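Local coordinates for protein coronin (Toxoplasma gondii, PDB 4OZU) that probably binds actin filaments, this chain being the WD40 beta-propeller domain of a longer, coiled-coil-containing parasite protein that contributes to host-cell invasion and egress, at residues 327-332 with 346-351; 292-297 with 304-309; 76-81 with 105-110. All blocks are in the same frame, centred on the assembly; numbering follows the deposited sequence.

In the fold
The three contacts lie in three different sheets, or blades, of the seven-bladed WD40 propeller, and follow the chain in the order contact 3, contact 2, contact 1. Contacts 1 and 2 sit in successive blades: their centres are about 14 Å apart, and they touch where Phe-349 and Ile-347 pack on Tyr-294 and Tyr-308. Contact 3 joins a loop to strand 104-108 in an early blade; its centre is about 32 Å from that of contact 1 and 35 Å from that of contact 2, which lies across the centre of the chain. Contact 1 belongs to the sheet that also takes in the N-terminal strand 16-25, so the ring closes there, next to the blade of contact 2.

Contact 1 (327-332 with 346-351); sequences QMRAEI and PISFIV
Ser-348 meets Glu-331 through a short hydrogen bond, its OG donating to OE2 at 2.6 Å. The hydroxyl comes to the anti side of the carboxylate and 31° out of its plane. Glu-331 gets there with CG anti to the backbone N (chi1 -178°) and an extended chain beyond it, which lays the acid alongside the neighbouring strand. OE2 is gripped further by salt bridges to Arg-329 NH2, within the same segment at 3.2 Å, and to Arg-334, while Ser-348 OG also takes the indole N-H of Trp-20. Arg-329 in turn uses NE for a salt bridge to Asp-326, which helps fix the rotation of its guanidinium; the cluster thus converges on Glu-331 OE2, which takes two charged partners and the serine hydroxyl. At Phe-349 the contact is made by the main chain, whose O accepts Ile-332 N at 2.9 Å in an almost straight bond. Its ring leads off to meet Tyr-294 edge-to-face. Ile-350 pairs with Glu-331 as an antiparallel non-hydrogen-bonded pair. Its CG2 rests on Arg-329 O at 3.3 Å, and its CA makes a CH···O contact with Ala-330 O at 3.4 Å, while CD1 reaches toward the arginine head. The carbonyl of Ala-330 also receives the N-H of Val-351, at 3.2 Å, and the CG2 methyls of Val-351 and Ile-332 touch at 4.0 Å. Ala-330, with positive phi, leads from the 3-10 turn 327-329 into the strand. The bonds to Ala-330 O and Phe-349 O flank the Glu-331/Ile-350 pair at the open end of the hairpin 331-339/343-350. With strand 16-25 hydrogen-bonded along the other edge of 343-350, the arrangement is the Velcro-like closure of a beta-propeller, in which an N-terminal strand completes the last blade.

Contact 2 (292-297 with 304-309); sequences CRYYQY and SVDAYR
Cys-292 and Tyr-308 exchange two backbone hydrogen bonds, opening an antiparallel ladder; the axes of the two strand segments come within 4.4 Å, at 163°. Arg-293 and Ala-307 form the next, non-hydrogen-bonded pair, and Tyr-294 N then donates to Asp-306 O at 2.9 Å. Beyond it the register slips by one residue: Val-305 N bonds to Tyr-294 O at 3.1 Å, and Asp-306 N reaches the same oxygen only weakly. A water donates a further bond to that carbonyl and links it to Ser-304 OG and Arg-293 NH2. Tyr-294 has its CG between N and the carbonyl carbon (chi1 37°), which folds the ring back beneath the partner strand; Asp-306 O stands 3.4 Å above its centre. The phenol hydroxyl, close to Asp-306 CB, is hydrogen-bonded to Leu-15 O. Val-305 CB also touches the ring at CD2, and its CG2 packs on Gln-296 N at 3.7 Å. On the sheet face opposite Tyr-294, the guanidinium edge of Arg-293 faces Ser-304 OG. Cys-292 forms a disulfide with Cys-285 on the adjacent strand 281-286. Val-305 and Asp-306 facing Tyr-294 make a classic beta bulge in the outer hairpin of a propeller blade.

Contact 3 (76-81 with 105-110); sequences KGHTAS and RIWQLP
The guanidinium of Arg-105 has His-78 CA over one face, 3.8 Å above its centre, with Gly-77 C over the same face. At the edge of the Trp-107 indole, near its plane, lie His-78 NE2, 3.8 Å from NE1, and Gly-77 CA, 4.0 Å from CH2. Lys-76 O approaches CZ2 obliquely at 3.4 Å. The imidazole fills the corner between these two side chains: it slides past Arg-105 in the opposite direction, CD2 lying 3.8 Å from NH1, and meets the six-membered ring of Trp-107 obliquely, the planes at 58°. Arg-105 is extended from CG to NE, with CG anti to the carbonyl carbon (chi1 -67°), and this carries its head out over the Gly-77/His-78 backbone. Gly-77 and His-78 match the Gly-His element of the predicted WD repeat, and His-78, Thr-97 and Trp-107 form the His-Thr-Trp part of the hydrogen-bond network known from other WD40 blades: Thr-97 OG1 is hydrogen-bonded to both His-78 NE2 and Trp-107 NE1, so the threonine ties the loop to strand 104-108. Gly-56 O holds the other ring nitrogen, ND1, which fixes the rotation of the imidazole. The acid Asp-101 forms a salt bridge with Arg-105 NH2 and is also hydrogen-bonded to Thr-79 OG1, steadying the guanidinium above the turn. Leu-119, from the short strand 118-119, packs against the indole of Trp-107.

Contact 1 (327-332 with 346-351)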
# COMPACT_ATOMS: atom_id res chain seq x y z
N GLN A 327 8.82 -9.89 -16.02
CA GLN A 327 8.79 -11.34 -15.84
C GLN A 327 10.03 -12.02 -16.39
O GLN A 327 10.48 -13.03 -15.86
CB GLN A 327 7.54 -11.92 -16.49
CG GLN A 327 6.26 -11.59 -15.73
CD GLN A 327 5.04 -12.30 -16.32
OE1 GLN A 327 4.78 -12.20 -17.52
NE2 GLN A 327 4.32 -13.03 -15.48
N MET A 328 10.59 -11.46 -17.46
CA MET A 328 11.76 -12.07 -18.08
C MET A 328 13.02 -11.91 -17.22
O MET A 328 14.03 -12.57 -17.47
CB MET A 328 11.99 -11.48 -19.47
CG MET A 328 10.95 -11.92 -20.49
SD MET A 328 10.78 -13.72 -20.58
CE MET A 328 12.43 -14.20 -21.10
N ARG A 329 12.95 -11.06 -16.21
CA ARG A 329 14.07 -10.87 -15.29
C ARG A 329 13.86 -11.60 -13.97
O ARG A 329 14.67 -11.48 -13.05
CB ARG A 329 14.27 -9.37 -15.02
CG ARG A 329 14.78 -8.61 -16.23
CD ARG A 329 15.41 -7.29 -15.83
NE ARG A 329 14.44 -6.41 -15.17
CZ ARG A 329 14.62 -5.81 -14.00
NH1 ARG A 329 15.74 -5.97 -13.30
NH2 ARG A 329 13.65 -5.04 -13.52
N ALA A 330 12.77 -12.37 -13.89
CA ALA A 330 12.39 -13.06 -12.66
C ALA A 330 12.20 -12.04 -11.54
O ALA A 330 12.44 -12.34 -10.36
CB ALA A 330 13.42 -14.11 -12.26
N GLU A 331 11.77 -10.84 -11.92
CA GLU A 331 11.41 -9.82 -10.94
C GLU A 331 10.04 -10.14 -10.37
O GLU A 331 9.08 -10.27 -11.14
CB GLU A 331 11.40 -8.43 -11.60
CG GLU A 331 11.07 -7.30 -10.64
CD GLU A 331 10.95 -5.96 -11.35
OE1 GLU A 331 10.13 -5.86 -12.30
OE2 GLU A 331 11.67 -5.02 -10.97
N ILE A 332 9.91 -10.25 -9.05
CA ILE A 332 8.60 -10.51 -8.45
C ILE A 332 8.02 -9.28 -7.76
O ILE A 332 6.81 -9.19 -7.55
CB ILE A 332 8.65 -11.69 -7.46
CG1 ILE A 332 9.47 -11.35 -6.22
CG2 ILE A 332 9.20 -12.95 -8.15
CD1 ILE A 332 9.29 -12.35 -5.10
N PRO A 346 14.76 2.85 -8.19
CA PRO A 346 14.08 1.55 -8.21
C PRO A 346 14.94 0.43 -7.63
O PRO A 346 16.15 0.39 -7.84
CB PRO A 346 13.79 1.31 -9.70
CG PRO A 346 14.08 2.61 -10.38
CD PRO A 346 15.07 3.33 -9.54
N ILE A 347 14.29 -0.48 -6.91
CA ILE A 347 14.93 -1.67 -6.37
C ILE A 347 14.13 -2.88 -6.80
O ILE A 347 12.97 -3.03 -6.41
CB ILE A 347 15.02 -1.66 -4.83
CG1 ILE A 347 15.52 -0.31 -4.28
CG2 ILE A 347 15.90 -2.80 -4.35
CD1 ILE A 347 16.93 0.01 -4.63
N SER A 348 14.74 -3.75 -7.59
CA SER A 348 14.09 -4.99 -8.01
C SER A 348 14.33 -6.08 -6.96
O SER A 348 15.40 -6.15 -6.36
CB SER A 348 14.62 -5.46 -9.37
OG SER A 348 14.15 -4.64 -10.43
N PHE A 349 13.32 -6.92 -6.76
CA PHE A 349 13.48 -8.12 -5.95
C PHE A 349 13.32 -9.32 -6.88
O PHE A 349 12.25 -9.56 -7.45
CB PHE A 349 12.47 -8.13 -4.80
CG PHE A 349 12.60 -6.92 -3.93
CD1 PHE A 349 13.52 -6.89 -2.90
CD2 PHE A 349 11.84 -5.79 -4.18
CE1 PHE A 349 13.66 -5.76 -2.11
CE2 PHE A 349 11.98 -4.66 -3.39
CZ PHE A 349 12.89 -4.65 -2.36
N ILE A 350 14.43 -10.04 -7.02
CA ILE A 350 14.61 -11.03 -8.07
C ILE A 350 14.94 -12.39 -7.49
O ILE A 350 15.77 -12.51 -6.59
CB ILE A 350 15.75 -10.59 -9.02
CG1 ILE A 350 15.34 -9.33 -9.77
CG2 ILE A 350 16.08 -11.68 -10.02
CD1 ILE A 350 16.48 -8.55 -10.34
N VAL A 351 14.27 -13.42 -7.99
CA VAL A 351 14.63 -14.79 -7.65
C VAL A 351 15.81 -15.23 -8.51
O VAL A 351 15.70 -15.21 -9.73
CB VAL A 351 13.46 -15.76 -7.86
CG1 VAL A 351 13.87 -17.19 -7.51
CG2 VAL A 351 12.25 -15.33 -7.05

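Contact 2 (292-297 with 304-309)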
# COMPACT_ATOMS: atom_id res chain seq x y z
N CYS A 292 15.82 -2.43 4.07
CA CYS A 292 14.50 -3.05 4.06
C CYS A 292 14.67 -4.56 4.09
O CYS A 292 15.40 -5.11 3.27
CB CYS A 292 13.72 -2.65 2.81
SG CYS A 292 12.61 -3.96 2.23
N ARG A 293 14.01 -5.24 5.03
CA ARG A 293 14.08 -6.69 5.07
C ARG A 293 12.75 -7.31 4.69
O ARG A 293 11.70 -6.68 4.79
CB ARG A 293 14.53 -7.19 6.44
CG ARG A 293 13.65 -6.80 7.60
CD ARG A 293 14.25 -7.33 8.89
NE ARG A 293 14.42 -8.78 8.85
CZ ARG A 293 15.00 -9.49 9.81
NH1 ARG A 293 15.48 -8.90 10.90
NH2 ARG A 293 15.11 -10.81 9.67
N TYR A 294 12.82 -8.55 4.22
CA TYR A 294 11.63 -9.23 3.77
C TYR A 294 11.60 -10.70 4.16
O TYR A 294 12.64 -11.33 4.42
CB TYR A 294 11.47 -9.08 2.26
CG TYR A 294 12.75 -9.12 1.47
CD1 TYR A 294 13.51 -7.98 1.29
CD2 TYR A 294 13.19 -10.30 0.87
CE1 TYR A 294 14.68 -8.00 0.55
CE2 TYR A 294 14.36 -10.34 0.13
CZ TYR A 294 15.10 -9.18 -0.03
OH TYR A 294 16.26 -9.22 -0.76
N TYR A 295 10.37 -11.20 4.20
CA TYR A 295 10.02 -12.53 4.67
C TYR A 295 9.11 -13.15 3.62
O TYR A 295 8.52 -12.43 2.82
CB TYR A 295 9.28 -12.45 6.00
CG TYR A 295 10.00 -11.71 7.09
CD1 TYR A 295 9.99 -10.32 7.14
CD2 TYR A 295 10.67 -12.39 8.09
CE1 TYR A 295 10.65 -9.64 8.15
CE2 TYR A 295 11.34 -11.72 9.10
CZ TYR A 295 11.33 -10.35 9.12
OH TYR A 295 11.99 -9.70 10.14
N GLN A 296 8.98 -14.47 3.64
CA GLN A 296 7.88 -15.10 2.92
C GLN A 296 6.91 -15.75 3.87
O GLN A 296 7.30 -16.53 4.73
CB GLN A 296 8.36 -16.15 1.92
CG GLN A 296 7.22 -16.55 0.99
CD GLN A 296 7.56 -17.69 0.06
OE1 GLN A 296 8.36 -18.57 0.38
NE2 GLN A 296 6.93 -17.69 -1.12
N TYR A 297 5.64 -15.41 3.69
CA TYR A 297 4.54 -16.08 4.37
C TYR A 297 4.09 -17.20 3.46
O TYR A 297 3.53 -16.95 2.39
CB TYR A 297 3.42 -15.09 4.66
CG TYR A 297 2.29 -15.59 5.54
CD1 TYR A 297 2.54 -16.30 6.70
CD2 TYR A 297 0.97 -15.29 5.24
CE1 TYR A 297 1.50 -16.74 7.51
CE2 TYR A 297 -0.07 -15.72 6.03
CZ TYR A 297 0.20 -16.43 7.17
OH TYR A 297 -0.84 -16.85 7.96
N SER A 304 12.22 -15.73 7.26
CA SER A 304 13.12 -14.68 6.82
C SER A 304 13.76 -15.11 5.52
O SER A 304 14.21 -16.25 5.39
CB SER A 304 14.19 -14.39 7.88
OG SER A 304 14.95 -13.24 7.54
N VAL A 305 13.82 -14.19 4.55
CA VAL A 305 14.48 -14.48 3.28
C VAL A 305 15.76 -13.68 3.14
O VAL A 305 16.85 -14.25 3.11
CB VAL A 305 13.56 -14.18 2.09
CG1 VAL A 305 14.30 -14.39 0.77
CG2 VAL A 305 12.32 -15.06 2.15
N ASP A 306 15.64 -12.36 3.05
CA ASP A 306 16.82 -11.52 2.88
C ASP A 306 16.48 -10.06 3.16
O ASP A 306 15.43 -9.76 3.73
CB ASP A 306 17.37 -11.68 1.46
CG ASP A 306 18.89 -11.65 1.41
OD1 ASP A 306 19.50 -10.80 2.09
OD2 ASP A 306 19.48 -12.49 0.70
N ALA A 307 17.37 -9.16 2.76
CA ALA A 307 17.15 -7.74 2.97
C ALA A 307 17.81 -6.88 1.90
O ALA A 307 18.83 -7.26 1.32
CB ALA A 307 17.66 -7.35 4.34
N TYR A 308 17.20 -5.73 1.64
CA TYR A 308 17.83 -4.67 0.87
C TYR A 308 18.66 -3.81 1.82
O TYR A 308 18.18 -3.42 2.88
CB TYR A 308 16.78 -3.81 0.16
CG TYR A 308 17.28 -2.46 -0.29
CD1 TYR A 308 18.24 -2.35 -1.29
CD2 TYR A 308 16.79 -1.28 0.27
CE1 TYR A 308 18.70 -1.12 -1.71
CE2 TYR A 308 17.24 -0.04 -0.15
CZ TYR A 308 18.20 0.03 -1.14
OH TYR A 308 18.66 1.26 -1.56
N ARG A 309 19.90 -3.53 1.43
CA ARG A 309 20.79 -2.72 2.27
C ARG A 309 21.46 -1.62 1.47
O ARG A 309 21.94 -1.84 0.36
CB ARG A 309 21.85 -3.61 2.93
CG ARG A 309 21.27 -4.62 3.90
CD ARG A 309 22.36 -5.26 4.74
NE ARG A 309 21.80 -6.09 5.81
CZ ARG A 309 21.43 -7.36 5.67
NH1 ARG A 309 21.56 -7.98 4.50
NH2 ARG A 309 20.93 -8.02 6.70
O HOH W 1 14.68 -10.99 6.44

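Contact 3 (76-81 with 105-110)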
# COMPACT_ATOMS: atom_id res chain seq x y z
N LYS A 76 -2.99 19.53 -8.61
CA LYS A 76 -3.07 20.57 -7.58
C LYS A 76 -4.36 20.40 -6.75
O LYS A 76 -4.58 19.33 -6.19
CB LYS A 76 -2.99 21.95 -8.22
CG LYS A 76 -1.70 22.16 -9.02
CD LYS A 76 -1.58 23.60 -9.51
CE LYS A 76 -0.30 23.80 -10.31
NZ LYS A 76 0.93 23.60 -9.50
N GLY A 77 -5.18 21.43 -6.66
CA GLY A 77 -6.46 21.32 -5.96
C GLY A 77 -6.36 21.35 -4.44
O GLY A 77 -7.11 22.06 -3.78
N HIS A 78 -5.42 20.57 -3.90
CA HIS A 78 -5.20 20.53 -2.45
C HIS A 78 -4.87 21.91 -1.89
O HIS A 78 -4.20 22.70 -2.55
CB HIS A 78 -4.07 19.56 -2.11
CG HIS A 78 -4.11 18.28 -2.87
ND1 HIS A 78 -3.39 18.07 -4.02
CD2 HIS A 78 -4.80 17.13 -2.64
CE1 HIS A 78 -3.62 16.84 -4.47
NE2 HIS A 78 -4.47 16.26 -3.65
N THR A 79 -5.33 22.18 -0.67
CA THR A 79 -5.06 23.46 -0.02
C THR A 79 -4.09 23.26 1.15
O THR A 79 -3.63 24.22 1.77
CB THR A 79 -6.36 24.14 0.46
OG1 THR A 79 -6.89 23.46 1.62
CG2 THR A 79 -7.40 24.13 -0.65
N ALA A 80 -3.75 22.00 1.43
CA ALA A 80 -2.75 21.67 2.43
C ALA A 80 -1.94 20.47 1.93
O ALA A 80 -2.07 20.07 0.78
CB ALA A 80 -3.40 21.38 3.77
N SER A 81 -1.11 19.90 2.80
CA SER A 81 -0.20 18.84 2.38
C SER A 81 -0.92 17.53 2.11
O SER A 81 -1.97 17.25 2.69
CB SER A 81 0.88 18.61 3.44
OG SER A 81 0.33 17.97 4.58
N ARG A 105 -9.88 13.56 -2.33
CA ARG A 105 -10.12 13.95 -3.72
C ARG A 105 -9.88 12.77 -4.65
O ARG A 105 -8.87 12.08 -4.54
CB ARG A 105 -9.22 15.12 -4.11
CG ARG A 105 -9.54 16.40 -3.36
CD ARG A 105 -8.51 17.50 -3.64
NE ARG A 105 -8.90 18.77 -3.02
CZ ARG A 105 -8.64 19.11 -1.76
NH1 ARG A 105 -8.00 18.27 -0.95
NH2 ARG A 105 -9.02 20.29 -1.29
N ILE A 106 -10.83 12.54 -5.56
CA ILE A 106 -10.68 11.52 -6.59
C ILE A 106 -10.30 12.22 -7.89
O ILE A 106 -10.96 13.18 -8.30
CB ILE A 106 -11.97 10.69 -6.80
CG1 ILE A 106 -12.56 10.23 -5.46
CG2 ILE A 106 -11.69 9.49 -7.70
CD1 ILE A 106 -11.60 9.46 -4.59
N TRP A 107 -9.24 11.75 -8.52
CA TRP A 107 -8.69 12.38 -9.70
C TRP A 107 -8.80 11.47 -10.92
O TRP A 107 -8.68 10.25 -10.80
CB TRP A 107 -7.22 12.73 -9.47
CG TRP A 107 -6.99 13.63 -8.32
CD1 TRP A 107 -6.58 13.28 -7.07
CD2 TRP A 107 -7.14 15.06 -8.31
NE1 TRP A 107 -6.46 14.40 -6.28
CE2 TRP A 107 -6.80 15.50 -7.02
CE3 TRP A 107 -7.53 16.00 -9.27
CZ2 TRP A 107 -6.84 16.85 -6.66
CZ3 TRP A 107 -7.57 17.33 -8.91
CH2 TRP A 107 -7.23 17.74 -7.62
N GLN A 108 -9.01 12.07 -12.09
CA GLN A 108 -8.98 11.35 -13.35
C GLN A 108 -7.97 11.98 -14.31
O GLN A 108 -8.18 13.08 -14.81
CB GLN A 108 -10.36 11.32 -14.01
CG GLN A 108 -10.42 10.44 -15.24
CD GLN A 108 -11.83 10.27 -15.76
OE1 GLN A 108 -12.68 11.14 -15.58
NE2 GLN A 108 -12.09 9.14 -16.41
N LEU A 109 -6.87 11.27 -14.55
CA LEU A 109 -5.84 11.74 -15.48
C LEU A 109 -6.34 11.72 -16.92
O LEU A 109 -7.19 10.91 -17.27
CB LEU A 109 -4.58 10.88 -15.35
CG LEU A 109 -3.84 11.00 -14.01
CD1 LEU A 109 -2.93 9.81 -13.80
CD2 LEU A 109 -3.05 12.29 -13.95
N PRO A 110 -5.79 12.61 -17.77
CA PRO A 110 -6.17 12.58 -19.18
C PRO A 110 -5.65 11.33 -19.87
O PRO A 110 -4.83 10.62 -19.27
CB PRO A 110 -5.51 13.84 -19.75
CG PRO A 110 -4.34 14.07 -18.86
CD PRO A 110 -4.79 13.65 -17.49